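Local coordinates for short chain dehydrogenase (Rhodopseudomonas palustris, PDB 3H7A), which probably works as an NAD(P)-dependent oxidoreductase of the short-chain dehydrogenase family, with a substrate that is not established, at residues I23-A28 / A45-E50. Residues are numbered along the deposited sequence; the frame is centred on the assembly and turned at random.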
ATOM      1  N   ILE B  23      22.609 -10.666  14.940  1.00 26.59           N
ATOM      2  CA  ILE B  23      21.376 -10.970  15.663  1.00 23.54           C
ATOM      3  C   ILE B  23      21.682 -11.941  16.806  1.00 27.35           C
ATOM      4  O   ILE B  23      21.242 -11.729  17.936  1.00 28.79           O
ATOM      5  CB  ILE B  23      20.281 -11.554  14.731  1.00 24.90           C
ATOM      6  CG1 ILE B  23      19.799 -10.500  13.727  1.00 18.92           C
ATOM      7  CG2 ILE B  23      19.122 -12.046  15.544  1.00 23.87           C
ATOM      8  CD1 ILE B  23      18.973 -11.083  12.579  1.00 21.35           C
ATOM      9  N   ALA B  24      22.465 -12.978  16.505  1.00 28.20           N
ATOM     10  CA  ALA B  24      22.859 -13.984  17.490  1.00 28.26           C
ATOM     11  C   ALA B  24      23.661 -13.332  18.617  1.00 24.05           C
ATOM     12  O   ALA B  24      23.339 -13.537  19.784  1.00 29.87           O
ATOM     13  CB  ALA B  24      23.649 -15.107  16.821  1.00 24.75           C
ATOM     14  N   LYS B  25      24.656 -12.512  18.256  1.00 28.53           N
ATOM     15  CA  LYS B  25      25.452 -11.735  19.225  1.00 28.21           C
ATOM     16  C   LYS B  25      24.576 -10.901  20.155  1.00 29.20           C
ATOM     17  O   LYS B  25      24.803 -10.889  21.356  1.00 34.33           O
ATOM     18  CB  LYS B  25      26.471 -10.808  18.527  1.00 25.03           C
ATOM     19  CG  LYS B  25      27.683 -11.489  17.873  1.00 32.22           C
ATOM     20  CD  LYS B  25      28.693 -10.436  17.350  1.00 31.27           C
ATOM     21  CE  LYS B  25      29.465 -10.953  16.139  1.00 48.84           C
ATOM     22  NZ  LYS B  25      30.565 -10.044  15.664  1.00 49.33           N
ATOM     23  N   LYS B  26      23.571 -10.223  19.599  1.00 32.93           N
ATOM     24  CA  LYS B  26      22.683  -9.346  20.381  1.00 31.13           C
ATOM     25  C   LYS B  26      21.812 -10.099  21.380  1.00 30.75           C
ATOM     26  O   LYS B  26      21.752  -9.729  22.552  1.00 27.42           O
ATOM     27  CB  LYS B  26      21.807  -8.467  19.458  1.00 28.11           C
ATOM     28  CG  LYS B  26      20.831  -7.508  20.171  1.00 32.80           C
ATOM     29  CD  LYS B  26      21.519  -6.607  21.210  1.00 36.60           C
ATOM     30  CE  LYS B  26      20.812  -5.273  21.339  1.00 39.15           C
ATOM     31  NZ  LYS B  26      20.928  -4.699  22.704  1.00 35.71           N
ATOM     32  N   PHE B  27      21.139 -11.149  20.923  1.00 26.90           N
ATOM     33  CA  PHE B  27      20.271 -11.897  21.814  1.00 26.21           C
ATOM     34  C   PHE B  27      21.041 -12.698  22.856  1.00 30.83           C
ATOM     35  O   PHE B  27      20.552 -12.866  23.975  1.00 30.11           O
ATOM     36  CB  PHE B  27      19.265 -12.735  21.030  1.00 24.32           C
ATOM     37  CG  PHE B  27      18.136 -11.912  20.475  1.00 26.47           C
ATOM     38  CD1 PHE B  27      16.946 -11.765  21.193  1.00 25.28           C
ATOM     39  CD2 PHE B  27      18.282 -11.232  19.266  1.00 22.71           C
ATOM     40  CE1 PHE B  27      15.906 -10.979  20.699  1.00 24.54           C
ATOM     41  CE2 PHE B  27      17.256 -10.445  18.764  1.00 31.68           C
ATOM     42  CZ  PHE B  27      16.059 -10.318  19.476  1.00 24.53           C
ATOM     43  N   ALA B  28      22.254 -13.140  22.507  1.00 27.55           N
ATOM     44  CA  ALA B  28      23.132 -13.795  23.473  1.00 31.86           C
ATOM     45  C   ALA B  28      23.653 -12.794  24.497  1.00 30.04           C
ATOM     46  O   ALA B  28      23.790 -13.139  25.666  1.00 36.76           O
ATOM     47  CB  ALA B  28      24.278 -14.506  22.784  1.00 29.63           C
ATOM     48  N   ALA B  45      31.756 -21.678  13.969  1.00 45.25           N
ATOM     49  CA  ALA B  45      32.793 -21.750  15.013  1.00 42.94           C
ATOM     50  C   ALA B  45      33.407 -20.404  15.442  1.00 40.55           C
ATOM     51  O   ALA B  45      33.565 -20.184  16.640  1.00 43.22           O
ATOM     52  CB  ALA B  45      33.885 -22.773  14.652  1.00 46.99           C
ATOM     53  N   PRO B  46      33.753 -19.505  14.488  1.00 41.68           N
ATOM     54  CA  PRO B  46      34.139 -18.166  14.954  1.00 42.98           C
ATOM     55  C   PRO B  46      33.067 -17.440  15.788  1.00 44.84           C
ATOM     56  O   PRO B  46      33.408 -16.842  16.815  1.00 46.56           O
ATOM     57  CB  PRO B  46      34.422 -17.411  13.648  1.00 45.32           C
ATOM     58  CG  PRO B  46      34.814 -18.479  12.691  1.00 44.71           C
ATOM     59  CD  PRO B  46      33.888 -19.606  13.020  1.00 41.45           C
ATOM     60  N   LEU B  47      31.800 -17.516  15.364  1.00 41.00           N
ATOM     61  CA  LEU B  47      30.685 -16.875  16.075  1.00 36.04           C
ATOM     62  C   LEU B  47      30.521 -17.421  17.492  1.00 37.37           C
ATOM     63  O   LEU B  47      30.348 -16.651  18.444  1.00 36.76           O
ATOM     64  CB  LEU B  47      29.369 -17.007  15.287  1.00 36.75           C
ATOM     65  CG  LEU B  47      28.090 -16.401  15.895  1.00 37.20           C
ATOM     66  CD1 LEU B  47      28.229 -14.901  16.144  1.00 34.35           C
ATOM     67  CD2 LEU B  47      26.859 -16.710  15.039  1.00 35.99           C
ATOM     68  N   VAL B  48      30.581 -18.744  17.624  1.00 34.88           N
ATOM     69  CA  VAL B  48      30.471 -19.398  18.926  1.00 37.20           C
ATOM     70  C   VAL B  48      31.606 -18.956  19.848  1.00 39.95           C
ATOM     71  O   VAL B  48      31.356 -18.578  20.987  1.00 39.73           O
ATOM     72  CB  VAL B  48      30.425 -20.933  18.789  1.00 36.59           C
ATOM     73  CG1 VAL B  48      30.412 -21.604  20.146  1.00 37.76           C
ATOM     74  CG2 VAL B  48      29.196 -21.347  18.008  1.00 35.97           C
ATOM     75  N   ALA B  49      32.834 -18.962  19.325  1.00 41.63           N
ATOM     76  CA  ALA B  49      34.018 -18.524  20.071  1.00 44.09           C
ATOM     77  C   ALA B  49      33.877 -17.094  20.582  1.00 44.28           C
ATOM     78  O   ALA B  49      34.134 -16.834  21.749  1.00 45.51           O
ATOM     79  CB  ALA B  49      35.267 -18.661  19.216  1.00 44.60           C
ATOM     80  N   GLU B  50      33.442 -16.192  19.704  1.00 43.40           N
ATOM     81  CA  GLU B  50      33.233 -14.786  20.033  1.00 45.22           C
ATOM     82  C   GLU B  50      32.126 -14.565  21.062  1.00 40.27           C
ATOM     83  O   GLU B  50      32.276 -13.752  21.968  1.00 42.98           O
ATOM     84  CB  GLU B  50      32.911 -14.005  18.758  1.00 46.74           C
ATOM     85  CG  GLU B  50      32.933 -12.493  18.916  1.00 56.84           C
ATOM     86  CD  GLU B  50      32.703 -11.750  17.606  1.00 62.36           C
ATOM     87  OE1 GLU B  50      32.548 -12.408  16.546  1.00 69.18           O
ATOM     88  OE2 GLU B  50      32.676 -10.498  17.645  1.00 74.10           O
TER
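The carboxylate of Glu-50 is the flat group that meets Lys-25: NZ comes from above its plane, 37° out of it, and stands 2.9 Å from OE2. A weak second bond from NZ to OE1 at 3.2 Å makes this salt bridge lopsided and forked. It joins two neighbouring helices of the Rossmann fold, 18-29 and 45-53, which belong to successive right-handed beta-alpha-beta crossovers sharing strand 33-38. Their short segments run nearly parallel, at 23° with axes 10.7 Å apart; every contact across is between side chains, and only 181 Å² is buried. Lys-25 starts with CG anti to its carbonyl carbon (chi1 -72°) and is extended from there, which carries the amine across to Glu-50. Its aliphatic part passes Leu-47, CG lying 3.9 Å from CD1. Replacing Lys-25 with an alanine would probably leave the Glu-50 carboxylate without this cationic mate and Leu-47 CD1 less covered. Glu-22 pairs with the same amine, so two acids share one positive charge. Ile-51, next along helix 45-53, also touches Ala-24, Lys-25 and Ala-28, while Val-34 of strand 33-38 packs against Ala-24. The two branches of Leu-47 divide the work: CD1 meets the lysine chain, and CD2 reaches the methyl of Ala-24, 4.0 Å from its CB.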